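Local coordinates for aminoacyl-histidine dipeptidase (Vibrio alginolyticus, PDB 3MRU), which probably hydrolyses Xaa-His dipeptides such as carnosine, and other, mainly hydrophobic, dipeptides, as a metal-dependent peptidase of the M20C family, at residues 11-16 and 471-476; 213-218 and 300-305; 248-253 and 314-319. One frame throughout, in Å; residues are numbered along the deposited sequence.

Contact 1: 11-16 and 471-476; sequences LSPAPL and TVQLFW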
loop_
_atom_site.group_PDB
_atom_site.type_symbol
_atom_site.label_atom_id
_atom_site.label_comp_id
_atom_site.label_asym_id
_atom_site.label_seq_id
_atom_site.Cartn_x
_atom_site.Cartn_y
_atom_site.Cartn_z
ATOM N N LEU A 11 2.887 30.577 -11.241
ATOM C CA LEU A 11 2.400 29.465 -12.041
ATOM C C LEU A 11 0.889 29.399 -11.857
ATOM O O LEU A 11 0.370 29.776 -10.804
ATOM C CB LEU A 11 3.053 28.165 -11.568
ATOM C CG LEU A 11 4.544 28.052 -11.875
ATOM C CD1 LEU A 11 5.201 26.936 -11.104
ATOM C CD2 LEU A 11 4.773 27.869 -13.348
ATOM N N SER A 12 0.173 28.945 -12.878
ATOM C CA SER A 12 -1.268 28.836 -12.738
ATOM C C SER A 12 -1.719 27.434 -12.301
ATOM O O SER A 12 -1.173 26.441 -12.774
ATOM C CB SER A 12 -1.969 29.271 -14.014
ATOM O OG SER A 12 -1.780 28.321 -15.023
ATOM N N PRO A 13 -2.724 27.358 -11.399
ATOM C CA PRO A 13 -3.535 28.447 -10.859
ATOM C C PRO A 13 -2.826 29.116 -9.696
ATOM O O PRO A 13 -2.438 28.438 -8.732
ATOM C CB PRO A 13 -4.781 27.728 -10.362
ATOM C CG PRO A 13 -4.281 26.463 -9.899
ATOM C CD PRO A 13 -3.107 26.082 -10.785
ATOM N N ALA A 14 -2.660 30.429 -9.789
ATOM C CA ALA A 14 -1.781 31.135 -8.857
ATOM C C ALA A 14 -2.162 30.948 -7.404
ATOM O O ALA A 14 -1.297 30.597 -6.611
ATOM C CB ALA A 14 -1.661 32.605 -9.199
ATOM N N PRO A 15 -3.449 31.151 -7.049
ATOM C CA PRO A 15 -3.795 31.079 -5.627
ATOM C C PRO A 15 -3.236 29.827 -4.931
ATOM O O PRO A 15 -2.702 29.938 -3.819
ATOM C CB PRO A 15 -5.325 31.069 -5.637
ATOM C CG PRO A 15 -5.706 31.756 -6.901
ATOM C CD PRO A 15 -4.623 31.453 -7.892
ATOM N N LEU A 16 -3.320 28.663 -5.588
ATOM C CA LEU A 16 -2.845 27.419 -4.991
ATOM C C LEU A 16 -1.326 27.346 -4.975
ATOM O O LEU A 16 -0.739 26.968 -3.970
ATOM C CB LEU A 16 -3.460 26.196 -5.676
ATOM C CG LEU A 16 -2.701 25.185 -6.547
ATOM C CD1 LEU A 16 -1.732 24.345 -5.740
ATOM C CD2 LEU A 16 -3.701 24.281 -7.232
ATOM N N THR A 471 -0.197 19.642 -15.041
ATOM C CA THR A 471 -1.257 18.782 -14.544
ATOM C C THR A 471 -1.825 19.311 -13.240
ATOM O O THR A 471 -2.870 18.875 -12.771
ATOM C CB THR A 471 -0.755 17.363 -14.361
ATOM O OG1 THR A 471 -0.277 17.184 -13.021
ATOM C CG2 THR A 471 0.382 17.119 -15.320
ATOM N N VAL A 472 -1.105 20.240 -12.640
ATOM C CA VAL A 472 -1.596 20.900 -11.441
ATOM C C VAL A 472 -2.788 21.767 -11.852
ATOM O O VAL A 472 -3.788 21.849 -11.132
ATOM C CB VAL A 472 -0.491 21.736 -10.728
ATOM C CG1 VAL A 472 -1.105 22.635 -9.669
ATOM C CG2 VAL A 472 0.557 20.819 -10.130
ATOM N N GLN A 473 -2.667 22.387 -13.025
ATOM C CA GLN A 473 -3.762 23.149 -13.620
ATOM C C GLN A 473 -4.975 22.235 -13.902
ATOM O O GLN A 473 -6.114 22.586 -13.553
ATOM C CB GLN A 473 -3.277 23.882 -14.884
ATOM C CG GLN A 473 -4.332 24.702 -15.620
ATOM C CD GLN A 473 -4.887 25.836 -14.793
ATOM O OE1 GLN A 473 -6.033 25.778 -14.346
ATOM N NE2 GLN A 473 -4.078 26.873 -14.574
ATOM N N LEU A 474 -4.711 21.065 -14.504
ATOM C CA LEU A 474 -5.726 20.025 -14.701
ATOM C C LEU A 474 -6.346 19.631 -13.379
ATOM O O LEU A 474 -7.548 19.787 -13.177
ATOM C CB LEU A 474 -5.106 18.795 -15.351
ATOM C CG LEU A 474 -4.998 18.745 -16.869
ATOM C CD1 LEU A 474 -4.831 20.114 -17.522
ATOM C CD2 LEU A 474 -3.829 17.858 -17.219
ATOM N N PHE A 475 -5.511 19.140 -12.470
ATOM C CA PHE A 475 -5.991 18.674 -11.193
ATOM C C PHE A 475 -7.001 19.688 -10.690
ATOM O O PHE A 475 -8.119 19.333 -10.314
ATOM C CB PHE A 475 -4.843 18.494 -10.201
ATOM C CG PHE A 475 -5.292 18.367 -8.790
ATOM C CD1 PHE A 475 -5.096 19.385 -7.899
ATOM C CD2 PHE A 475 -5.954 17.251 -8.357
ATOM C CE1 PHE A 475 -5.542 19.280 -6.592
ATOM C CE2 PHE A 475 -6.403 17.157 -7.039
ATOM C CZ PHE A 475 -6.190 18.168 -6.169
ATOM N N TRP A 476 -6.628 20.960 -10.733
ATOM C CA TRP A 476 -7.465 21.995 -10.153
ATOM C C TRP A 476 -8.743 22.209 -10.987
ATOM O O TRP A 476 -9.787 22.600 -10.453
ATOM C CB TRP A 476 -6.654 23.277 -9.952
ATOM C CG TRP A 476 -7.488 24.465 -9.671
ATOM C CD1 TRP A 476 -8.020 25.312 -10.595
ATOM C CD2 TRP A 476 -7.908 24.956 -8.384
ATOM N NE1 TRP A 476 -8.752 26.294 -9.969
ATOM C CE2 TRP A 476 -8.697 26.105 -8.613
ATOM C CE3 TRP A 476 -7.687 24.545 -7.064
ATOM C CZ2 TRP A 476 -9.279 26.840 -7.574
ATOM C CZ3 TRP A 476 -8.267 25.286 -6.024
ATOM C CH2 TRP A 476 -9.054 26.417 -6.292
#

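Contact 2: 213-218 and 300-305; sequences KGLKGG and TDIVTF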
loop_
_atom_site.group_PDB
_atom_site.type_symbol
_atom_site.label_atom_id
_atom_site.label_comp_id
_atom_site.label_asym_id
_atom_site.label_seq_id
_atom_site.Cartn_x
_atom_site.Cartn_y
_atom_site.Cartn_z
ATOM N N LYS A 213 15.325 -20.184 -7.040
ATOM C CA LYS A 213 15.310 -18.733 -7.189
ATOM C C LYS A 213 15.177 -18.275 -8.640
ATOM O O LYS A 213 14.956 -19.086 -9.553
ATOM C CB LYS A 213 16.573 -18.087 -6.585
ATOM C CG LYS A 213 17.905 -18.462 -7.242
ATOM C CD LYS A 213 19.054 -17.696 -6.589
ATOM C CE LYS A 213 20.296 -17.611 -7.486
ATOM N NZ LYS A 213 21.525 -17.407 -6.648
ATOM N N GLY A 214 15.300 -16.959 -8.831
ATOM C CA GLY A 214 15.148 -16.338 -10.135
ATOM C C GLY A 214 13.688 -16.053 -10.419
ATOM O O GLY A 214 13.350 -15.573 -11.501
ATOM N N LEU A 215 12.815 -16.357 -9.465
ATOM C CA LEU A 215 11.426 -15.948 -9.576
ATOM C C LEU A 215 11.313 -14.423 -9.645
ATOM O O LEU A 215 12.025 -13.711 -8.937
ATOM C CB LEU A 215 10.600 -16.504 -8.420
ATOM C CG LEU A 215 10.135 -17.970 -8.463
ATOM C CD1 LEU A 215 9.461 -18.339 -9.792
ATOM C CD2 LEU A 215 11.271 -18.943 -8.132
ATOM N N LYS A 216 10.436 -13.937 -10.521
ATOM C CA LYS A 216 10.279 -12.509 -10.768
ATOM C C LYS A 216 9.851 -11.728 -9.522
ATOM O O LYS A 216 9.970 -10.484 -9.482
ATOM C CB LYS A 216 9.272 -12.256 -11.901
ATOM C CG LYS A 216 9.902 -11.930 -13.262
ATOM C CD LYS A 216 8.864 -12.046 -14.403
ATOM C CE LYS A 216 9.451 -11.632 -15.760
ATOM N NZ LYS A 216 10.591 -12.514 -16.176
ATOM N N GLY A 217 9.363 -12.451 -8.514
ATOM C CA GLY A 217 8.852 -11.827 -7.307
ATOM C C GLY A 217 7.874 -10.701 -7.611
ATOM O O GLY A 217 7.206 -10.678 -8.664
ATOM N N GLY A 218 7.796 -9.757 -6.681
ATOM C CA GLY A 218 6.846 -8.663 -6.797
ATOM C C GLY A 218 6.319 -8.236 -5.448
ATOM O O GLY A 218 6.723 -8.749 -4.402
ATOM N N THR A 300 10.109 -16.490 -16.491
ATOM C CA THR A 300 11.134 -16.731 -17.513
ATOM C C THR A 300 12.412 -17.340 -16.950
ATOM O O THR A 300 12.828 -18.416 -17.375
ATOM C CB THR A 300 11.479 -15.440 -18.269
ATOM O OG1 THR A 300 12.208 -14.558 -17.401
ATOM C CG2 THR A 300 10.192 -14.752 -18.772
ATOM N N ASP A 301 13.033 -16.658 -15.993
ATOM C CA ASP A 301 14.250 -17.174 -15.405
ATOM C C ASP A 301 13.997 -17.964 -14.127
ATOM O O ASP A 301 14.025 -17.418 -13.039
ATOM C CB ASP A 301 15.240 -16.053 -15.145
ATOM C CG ASP A 301 16.635 -16.582 -14.868
ATOM O OD1 ASP A 301 16.931 -16.900 -13.683
ATOM O OD2 ASP A 301 17.422 -16.702 -15.846
ATOM N N ILE A 302 13.754 -19.256 -14.259
ATOM C CA ILE A 302 13.466 -20.078 -13.091
ATOM C C ILE A 302 14.616 -21.039 -12.930
ATOM O O ILE A 302 14.825 -21.930 -13.754
ATOM C CB ILE A 302 12.121 -20.848 -13.225
ATOM C CG1 ILE A 302 10.946 -19.873 -13.341
ATOM C CG2 ILE A 302 11.909 -21.805 -12.052
ATOM C CD1 ILE A 302 9.698 -20.547 -13.910
ATOM N N VAL A 303 15.377 -20.848 -11.871
ATOM C CA VAL A 303 16.550 -21.664 -11.672
ATOM C C VAL A 303 16.502 -22.321 -10.317
ATOM O O VAL A 303 16.066 -21.716 -9.340
ATOM C CB VAL A 303 17.832 -20.833 -11.812
ATOM C CG1 VAL A 303 17.994 -20.340 -13.254
ATOM C CG2 VAL A 303 17.828 -19.652 -10.826
ATOM N N THR A 304 16.932 -23.574 -10.274
ATOM C CA THR A 304 17.105 -24.289 -9.019
ATOM C C THR A 304 18.571 -24.666 -8.902
ATOM O O THR A 304 19.299 -24.574 -9.882
ATOM C CB THR A 304 16.185 -25.550 -8.905
ATOM O OG1 THR A 304 16.770 -26.691 -9.552
ATOM C CG2 THR A 304 14.814 -25.279 -9.471
ATOM N N PHE A 305 18.968 -25.086 -7.705
ATOM C CA PHE A 305 20.327 -25.515 -7.414
ATOM C C PHE A 305 20.315 -26.581 -6.324
ATOM O O PHE A 305 19.500 -26.526 -5.403
ATOM C CB PHE A 305 21.156 -24.354 -6.864
ATOM C CG PHE A 305 21.356 -23.236 -7.846
ATOM C CD1 PHE A 305 20.370 -22.285 -8.046
ATOM C CD2 PHE A 305 22.532 -23.135 -8.569
ATOM C CE1 PHE A 305 20.552 -21.255 -8.948
ATOM C CE2 PHE A 305 22.722 -22.108 -9.473
ATOM C CZ PHE A 305 21.730 -21.167 -9.663
#

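Contact 3: 248-253 and 314-319; sequences LRLVEF and QVFAIA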
loop_
_atom_site.group_PDB
_atom_site.type_symbol
_atom_site.label_atom_id
_atom_site.label_comp_id
_atom_site.label_asym_id
_atom_site.label_seq_id
_atom_site.Cartn_x
_atom_site.Cartn_y
_atom_site.Cartn_z
ATOM N N LEU A 248 13.713 -38.369 3.203
ATOM C CA LEU A 248 14.576 -37.255 3.586
ATOM C C LEU A 248 14.073 -36.454 4.781
ATOM O O LEU A 248 12.875 -36.304 4.992
ATOM C CB LEU A 248 14.870 -36.334 2.411
ATOM C CG LEU A 248 13.771 -35.832 1.499
ATOM C CD1 LEU A 248 12.911 -34.854 2.227
ATOM C CD2 LEU A 248 14.452 -35.159 0.330
ATOM N N ARG A 249 15.035 -35.940 5.542
ATOM C CA ARG A 249 14.807 -35.303 6.818
ATOM C C ARG A 249 15.207 -33.856 6.705
ATOM O O ARG A 249 16.114 -33.500 5.956
ATOM C CB ARG A 249 15.657 -35.984 7.863
ATOM C CG ARG A 249 15.531 -37.488 7.852
ATOM C CD ARG A 249 14.293 -37.948 8.624
ATOM N NE ARG A 249 14.213 -37.351 9.967
ATOM C CZ ARG A 249 15.008 -37.677 10.995
ATOM N NH1 ARG A 249 15.961 -38.596 10.847
ATOM N NH2 ARG A 249 14.861 -37.073 12.173
ATOM N N LEU A 250 14.533 -33.021 7.476
ATOM C CA LEU A 250 14.578 -31.590 7.273
ATOM C C LEU A 250 15.394 -30.860 8.322
ATOM O O LEU A 250 15.166 -31.007 9.526
ATOM C CB LEU A 250 13.149 -31.071 7.306
ATOM C CG LEU A 250 12.780 -29.600 7.278
ATOM C CD1 LEU A 250 12.952 -29.043 5.891
ATOM C CD2 LEU A 250 11.337 -29.502 7.702
ATOM N N VAL A 251 16.364 -30.082 7.870
ATOM C CA VAL A 251 17.122 -29.247 8.801
ATOM C C VAL A 251 16.786 -27.747 8.776
ATOM O O VAL A 251 16.579 -27.122 9.808
ATOM C CB VAL A 251 18.696 -29.521 8.717
ATOM C CG1 VAL A 251 19.111 -30.148 7.394
ATOM C CG2 VAL A 251 19.519 -28.271 9.014
ATOM N N GLU A 252 16.683 -27.205 7.571
ATOM C CA GLU A 252 16.608 -25.769 7.361
ATOM C C GLU A 252 15.558 -25.417 6.275
ATOM O O GLU A 252 15.435 -26.123 5.273
ATOM C CB GLU A 252 18.003 -25.241 6.976
ATOM C CG GLU A 252 18.113 -23.754 6.692
ATOM C CD GLU A 252 18.192 -22.924 7.946
ATOM O OE1 GLU A 252 18.896 -21.884 7.921
ATOM O OE2 GLU A 252 17.554 -23.309 8.956
ATOM N N PHE A 253 14.823 -24.325 6.491
ATOM C CA PHE A 253 13.833 -23.805 5.547
ATOM C C PHE A 253 13.833 -22.266 5.667
ATOM O O PHE A 253 13.360 -21.700 6.658
ATOM C CB PHE A 253 12.432 -24.385 5.862
ATOM C CG PHE A 253 11.456 -24.398 4.682
ATOM C CD1 PHE A 253 10.579 -25.468 4.516
ATOM C CD2 PHE A 253 11.401 -23.350 3.760
ATOM C CE1 PHE A 253 9.675 -25.497 3.454
ATOM C CE2 PHE A 253 10.506 -23.379 2.697
ATOM C CZ PHE A 253 9.644 -24.455 2.547
ATOM N N GLN A 314 21.167 -31.400 13.613
ATOM C CA GLN A 314 19.964 -31.760 14.343
ATOM C C GLN A 314 18.758 -31.557 13.422
ATOM O O GLN A 314 18.291 -30.439 13.204
ATOM C CB GLN A 314 19.835 -30.956 15.648
ATOM C CG GLN A 314 20.786 -31.394 16.748
ATOM C CD GLN A 314 20.526 -32.831 17.159
ATOM O OE1 GLN A 314 19.374 -33.276 17.234
ATOM N NE2 GLN A 314 21.599 -33.574 17.410
ATOM N N VAL A 315 18.284 -32.658 12.851
ATOM C CA VAL A 315 17.124 -32.648 11.967
ATOM C C VAL A 315 15.823 -32.446 12.781
ATOM O O VAL A 315 15.783 -32.774 13.964
ATOM C CB VAL A 315 17.102 -33.961 11.144
ATOM C CG1 VAL A 315 15.711 -34.305 10.691
ATOM C CG2 VAL A 315 18.035 -33.835 9.952
ATOM N N PHE A 316 14.786 -31.880 12.154
ATOM C CA PHE A 316 13.442 -31.829 12.730
ATOM C C PHE A 316 13.024 -33.200 13.159
ATOM O O PHE A 316 13.197 -34.152 12.402
ATOM C CB PHE A 316 12.433 -31.465 11.656
ATOM C CG PHE A 316 12.323 -30.015 11.376
ATOM C CD1 PHE A 316 13.452 -29.248 11.110
ATOM C CD2 PHE A 316 11.080 -29.420 11.325
ATOM C CE1 PHE A 316 13.338 -27.911 10.820
ATOM C CE2 PHE A 316 10.964 -28.086 11.035
ATOM C CZ PHE A 316 12.095 -27.328 10.776
ATOM N N ALA A 317 12.423 -33.311 14.332
ATOM C CA ALA A 317 11.723 -34.540 14.665
ATOM C C ALA A 317 10.744 -34.864 13.536
ATOM O O ALA A 317 10.353 -33.981 12.773
ATOM C CB ALA A 317 10.987 -34.390 15.973
ATOM N N ILE A 318 10.349 -36.127 13.428
ATOM C CA ILE A 318 9.422 -36.536 12.364
ATOM C C ILE A 318 8.081 -35.805 12.451
ATOM O O ILE A 318 7.666 -35.157 11.476
ATOM C CB ILE A 318 9.228 -38.104 12.261
ATOM C CG1 ILE A 318 8.955 -38.516 10.810
ATOM C CG2 ILE A 318 8.136 -38.638 13.209
ATOM C CD1 ILE A 318 8.581 -37.440 9.782
ATOM N N ALA A 319 7.443 -35.886 13.627
ATOM C CA ALA A 319 6.104 -35.343 13.850
ATOM C C ALA A 319 6.059 -33.844 13.611
ATOM O O ALA A 319 5.027 -33.317 13.204
ATOM C CB ALA A 319 5.609 -35.672 15.249
#

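Contact 1: 11-16 and 471-476
Pro13 lies over the indole of Trp476. Its CG sits 4.0 Å from the centroid of the five-membered ring and 22° off the ring normal, a CH-pi contact. The approach is displaced toward the rim, and Pro13 CG is 3.8 Å from Trp476 CG. Pro13 CD turns to the preceding helical turn and meets Val472 CG1 at 4.1 Å. Leu16 CD2 enters between the same two residues. It lies 3.9 Å from Val472 CG1 and 4.0 Å from Trp476 CE3, where it comes at the six-membered ring obliquely. Val472 points CG1 away from its own backbone N (chi1 168°), which brings this methyl to both Pro13 and Leu16.

One polar bond flanks the apolar patch. Gln473 NE2 donates to Ser12 OG at 2.8 Å, with the hydroxyl oxygen in the amide plane. The N-H...O angle is only 130°, so the bond is bent. The Gln473 chain bends at chi2, and its amide comes alongside the Pro13 ring.

The contact joins the two ends of the chain in the M20 catalytic domain: the start of helix 14-25 rests on the C-terminal helix 469-485. Val472 and Trp476 are one turn apart on that helix. Pro13 is the N-cap residue of helix 14-25, and the peptide bond before it is cis.

Helix 124-132 adds a third wall, with Ala129 against both Leu16 and Trp476. Trp17 packs on Val472. Further back, Thr471 OG1 is hydrogen-bonded to Thr456 N and Lys468 O.

Contact 2: 213-218 and 300-305
The Phe305 ring is met by the aliphatic end of Lys213. Lys213 CE comes to Phe305 CE1 at 3.9 Å in an oblique approach. Nearer its root, Lys213 CG lies 3.8 Å from Val303 CG2; beyond CG the chain runs extended, which carries CE on to Phe305. Lys213 and Val303 put their side chains on the same face of the sheet.

Their backbones form an antiparallel hydrogen-bonded pair. Lys213 N donates to Val303 O at 2.9 Å (171°), and Val303 N donates to Lys213 O at 2.9 Å (164°). Both bonds are nearly straight. The pairing ends here: Gly214 has a positive phi of 85°, and the chain leaves the strand.

Past Gly214, Leu215 CD1 reaches Ile302 CG1 at 4.1 Å. Ile302 also packs on Leu295 and Lys292 of helix 277-295. Lys216 NZ lies 2.9 Å from Thr300 OG1, while its backbone N is hydrogen-bonded to Glu299.

Strands 303-308, 205-213, 266-273 and 249-255 lie side by side in this order, all antiparallel to their neighbours. With helices 231-242 and 277-295 between them in the chain, they give the ferredoxin-like beta-alpha-beta-beta-alpha-beta topology of the M20 dimerisation domain.

Contact 3: 248-253 and 314-319
Arg249 curls round one methyl group of Val315. Its CB begins the contact at 3.3 Å from Val315 CG1. The chain then bends at chi2 (-82°) and again at chi3, which folds the guanidinium back over the same methyl. NE lies 3.5 Å from Val315 CG1, and CZ is about as near. The methyl therefore lies over one face of the guanidinium. At the tip, NH2 turns an edge to the backbone of the next residue and donates to Phe316 O. This hydrogen bond is weak, at 3.4 Å between Arg249 NH2 and Phe316 O.

The firm bond is between backbones. Phe316 N donates to Leu250 O at 2.8 Å and 171°. Leu250 O also receives a CA-H...O contact from Val315 CA.

Leu250 and Phe316 pack beside this bond. Leu250 CD2 stands over the centre of the Phe316 ring, 3.6 Å from the centroid and 10° off the normal, a CH-pi contact. Val251 O lies at the ring edge, in its plane, 3.5 Å from Phe316 CE1. Gln321 and Ile325 of helix 318-330 continue the packing against Leu250.

Strand 315-316 is antiparallel to strand 181-199, through Val315 with Asp199 and Ala317 with Thr197. Strand 249-255 lies between 266-273 and 346-358, and on the 266-273 side Val251 and Glu252 form a classic beta bulge facing Thr269.

Only one strong hydrogen bond spans the two segments, so their join is a local stitch and not continuous strand pairing. Apolar contact carries most of it, with the arginine serving chiefly through CB and the face of its guanidinium.

In the fold
Contacts 2 and 3 belong to the same branched sheet, with centres about 25 Å apart and nearest atoms about 11 Å apart. Their segments alternate along the chain, and strand 303-308 of contact 2 is followed by strand 315-316 of contact 3. Both are nested inside the long loop closed by contact 1. That contact lies far off, its centre about 46 Å from that of contact 2 and about 63 Å from that of contact 3, across the chain's centre. It lies a shell or more back from the metals: the side chain of Val472 is about 11 Å from that of Asp119, which binds both zinc ions. Contacts 2 and 3 lie away from the zinc site.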